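Local coordinates for high potential iron-sulfur protein (Rhodothermus marinus, PDB 3H31) that carries a 4Fe-4S cluster and probably transfers electrons in the aerobic respiratory chain, this piece being its cluster-binding part, at residues 24-30 against 59-65. Numbering follows the deposited sequence. Where two conformers were deposited one is given.
Sequences YTDHSPY and PIHPNGY
Ile60 CD1 lies over one face of the Tyr24 ring, 3.9 Å from Tyr24 CE1; Tyr24 also lines the iron-sulfur pocket, and Ile60 packs on the cluster ligand Cys35. Farther along, Tyr30, in one of its two conformers, turns an edge to the Tyr65 face, a T-shaped pair with planes at 76° that may be occupied only part of the time; Tyr30 CE1 then lies 3.6 Å from Tyr65 CZ. With CG anti to the backbone N (chi1 172°), Tyr24 sends its ring across to 59-65. There the phenol oxygen is used twice: His61 N donates to Tyr24 OH near the ring plane, at 2.9 Å and almost straight (171°), while the hydroxyl donates to Asp26 OD1 over 2.7 Å. A phenylalanine in place of Tyr24 would probably leave both His61 N and Asp26 OD1 without their shared partner. The backbones of Thr25 and Tyr65 form a single antiparallel hydrogen-bonded pair, Thr25 N giving to Tyr65 O (2.9 Å) and Tyr65 N to Thr25 O (3.0 Å). Beyond it, Ser28 N donates to Asn63 O at 3.0 Å, while Ser28 OG accepts from Tyr30 N in an ST turn. Asp26 is gripped at both oxygens, OD2 by Cys5 N, so the buried carboxylate is probably held fixed and in turn sets the rotation of the Tyr24 hydroxyl, whose side chain touches the cluster.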
loop_
_atom_site.group_PDB
_atom_site.type_symbol
_atom_site.label_atom_id
_atom_site.label_comp_id
_atom_site.label_asym_id
_atom_site.label_seq_id
_atom_site.Cartn_x
_atom_site.Cartn_y
_atom_site.Cartn_z
ATOM N N TYR A 24 2.420 4.702 5.472
ATOM C CA TYR A 24 2.215 4.220 4.107
ATOM C C TYR A 24 2.889 5.206 3.122
ATOM O O TYR A 24 2.653 6.411 3.213
ATOM C CB TYR A 24 0.671 4.017 3.780
ATOM C CG TYR A 24 0.649 3.704 2.272
ATOM C CD1 TYR A 24 1.003 2.431 1.822
ATOM C CD2 TYR A 24 0.389 4.696 1.322
ATOM C CE1 TYR A 24 1.055 2.150 0.467
ATOM C CE2 TYR A 24 0.518 4.423 -0.008
ATOM C CZ TYR A 24 0.812 3.180 -0.458
ATOM O OH TYR A 24 0.969 2.915 -1.772
ATOM N N THR A 25 3.601 4.625 2.157
ATOM C CA THR A 25 4.192 5.392 1.073
ATOM C C THR A 25 4.042 4.602 -0.202
ATOM O O THR A 25 4.122 3.370 -0.210
ATOM C CB THR A 25 5.669 5.682 1.357
ATOM O OG1 THR A 25 6.259 6.415 0.284
ATOM C CG2 THR A 25 6.526 4.411 1.588
ATOM N N ASP A 26 3.883 5.302 -1.331
ATOM C CA ASP A 26 3.968 4.691 -2.631
ATOM C C ASP A 26 5.377 4.230 -3.046
ATOM O O ASP A 26 5.511 3.419 -3.960
ATOM C CB ASP A 26 3.476 5.656 -3.721
ATOM C CG ASP A 26 2.031 5.716 -4.054
ATOM O OD1 ASP A 26 1.193 5.090 -3.357
ATOM O OD2 ASP A 26 1.704 6.428 -5.067
ATOM N N HIS A 27 6.393 4.827 -2.434
ATOM C CA HIS A 27 7.781 4.638 -2.809
ATOM C C HIS A 27 8.537 4.055 -1.620
ATOM O O HIS A 27 9.092 4.811 -0.842
ATOM C CB HIS A 27 8.455 5.962 -3.292
ATOM C CG HIS A 27 7.924 6.468 -4.599
ATOM N ND1 HIS A 27 6.849 7.330 -4.679
ATOM C CD2 HIS A 27 8.401 6.290 -5.850
ATOM C CE1 HIS A 27 6.671 7.635 -5.998
ATOM N NE2 HIS A 27 7.582 6.999 -6.710
ATOM N N SER A 28 8.562 2.729 -1.482
ATOM C CA SER A 28 9.218 2.134 -0.356
ATOM C C SER A 28 10.664 2.644 -0.192
ATOM O O SER A 28 11.365 2.684 -1.217
ATOM C CB SER A 28 9.311 0.627 -0.522
ATOM O OG SER A 28 10.030 0.142 0.610
ATOM N N PRO A 29 11.058 2.926 1.055
ATOM C CA PRO A 29 12.466 3.285 1.303
ATOM C C PRO A 29 13.394 2.094 1.180
ATOM O O PRO A 29 14.601 2.312 1.166
ATOM C CB PRO A 29 12.448 3.771 2.745
ATOM C CG PRO A 29 11.242 3.295 3.376
ATOM C CD PRO A 29 10.270 2.981 2.292
ATOM N N TYR A 30 12.852 0.873 1.135
ATOM C CA TYR A 30 13.692 -0.314 1.203
ATOM C C TYR A 30 13.621 -1.064 -0.079
ATOM O O TYR A 30 12.571 -1.418 -0.608
ATOM C CB TYR A 30 13.214 -1.239 2.321
ATOM C CG TYR A 30 13.063 -0.349 3.538
ATOM C CD1 TYR A 30 11.857 -0.122 4.123
ATOM C CD2 TYR A 30 14.193 0.254 4.080
ATOM C CE1 TYR A 30 11.791 0.686 5.237
ATOM C CE2 TYR A 30 14.153 1.075 5.172
ATOM C CZ TYR A 30 12.917 1.304 5.761
ATOM O OH TYR A 30 12.922 2.116 6.842
ATOM N N PRO A 59 -6.249 2.859 -1.878
ATOM C CA PRO A 59 -5.370 2.374 -2.938
ATOM C C PRO A 59 -3.987 2.130 -2.402
ATOM O O PRO A 59 -3.481 2.890 -1.550
ATOM C CB PRO A 59 -5.407 3.510 -3.970
ATOM C CG PRO A 59 -5.665 4.724 -3.166
ATOM C CD PRO A 59 -6.587 4.310 -2.099
ATOM N N ILE A 60 -3.326 1.125 -2.917
ATOM C CA ILE A 60 -2.032 0.684 -2.441
ATOM C C ILE A 60 -1.155 0.364 -3.624
ATOM O O ILE A 60 -1.540 -0.397 -4.540
ATOM C CB ILE A 60 -2.118 -0.559 -1.540
ATOM C CG1 ILE A 60 -3.078 -0.337 -0.348
ATOM C CG2 ILE A 60 -0.752 -1.052 -1.073
ATOM C CD1 ILE A 60 -2.522 0.558 0.742
ATOM N N HIS A 61 0.068 0.964 -3.706
ATOM C CA HIS A 61 0.967 0.751 -4.826
ATOM C C HIS A 61 1.818 -0.482 -4.599
ATOM O O HIS A 61 2.364 -0.656 -3.485
ATOM C CB HIS A 61 1.862 1.973 -4.934
ATOM C CG HIS A 61 2.540 2.104 -6.259
ATOM N ND1 HIS A 61 3.536 1.236 -6.700
ATOM C CD2 HIS A 61 2.270 3.018 -7.244
ATOM C CE1 HIS A 61 3.844 1.621 -7.915
ATOM N NE2 HIS A 61 3.108 2.701 -8.266
ATOM N N PRO A 62 2.044 -1.331 -5.572
ATOM C CA PRO A 62 2.879 -2.504 -5.368
ATOM C C PRO A 62 4.324 -2.151 -4.966
ATOM O O PRO A 62 4.997 -2.987 -4.379
ATOM C CB PRO A 62 2.860 -3.238 -6.717
ATOM C CG PRO A 62 2.446 -2.158 -7.711
ATOM C CD PRO A 62 1.493 -1.285 -6.964
ATOM N N ASN A 63 4.789 -0.955 -5.336
ATOM C CA ASN A 63 6.128 -0.518 -4.937
ATOM C C ASN A 63 6.161 0.183 -3.569
ATOM O O ASN A 63 7.220 0.701 -3.195
ATOM C CB ASN A 63 6.722 0.380 -6.012
ATOM C CG ASN A 63 6.957 -0.363 -7.327
ATOM O OD1 ASN A 63 6.934 -1.582 -7.381
ATOM N ND2 ASN A 63 7.208 0.398 -8.387
ATOM N N GLY A 64 5.035 0.229 -2.904
ATOM C CA GLY A 64 4.892 0.962 -1.678
ATOM C C GLY A 64 5.365 0.164 -0.465
ATOM O O GLY A 64 6.002 -0.868 -0.577
ATOM N N TYR A 65 5.063 0.722 0.705
ATOM C CA TYR A 65 5.487 0.131 1.962
ATOM C C TYR A 65 4.694 0.764 3.085
ATOM O O TYR A 65 4.304 1.938 3.016
ATOM C CB TYR A 65 6.994 0.416 2.170
ATOM C CG TYR A 65 7.546 0.024 3.519
ATOM C CD1 TYR A 65 7.949 -1.260 3.766
ATOM C CD2 TYR A 65 7.689 0.970 4.524
ATOM C CE1 TYR A 65 8.493 -1.666 5.004
ATOM C CE2 TYR A 65 8.202 0.638 5.755
ATOM C CZ TYR A 65 8.600 -0.710 5.972
ATOM O OH TYR A 65 9.102 -1.029 7.261
#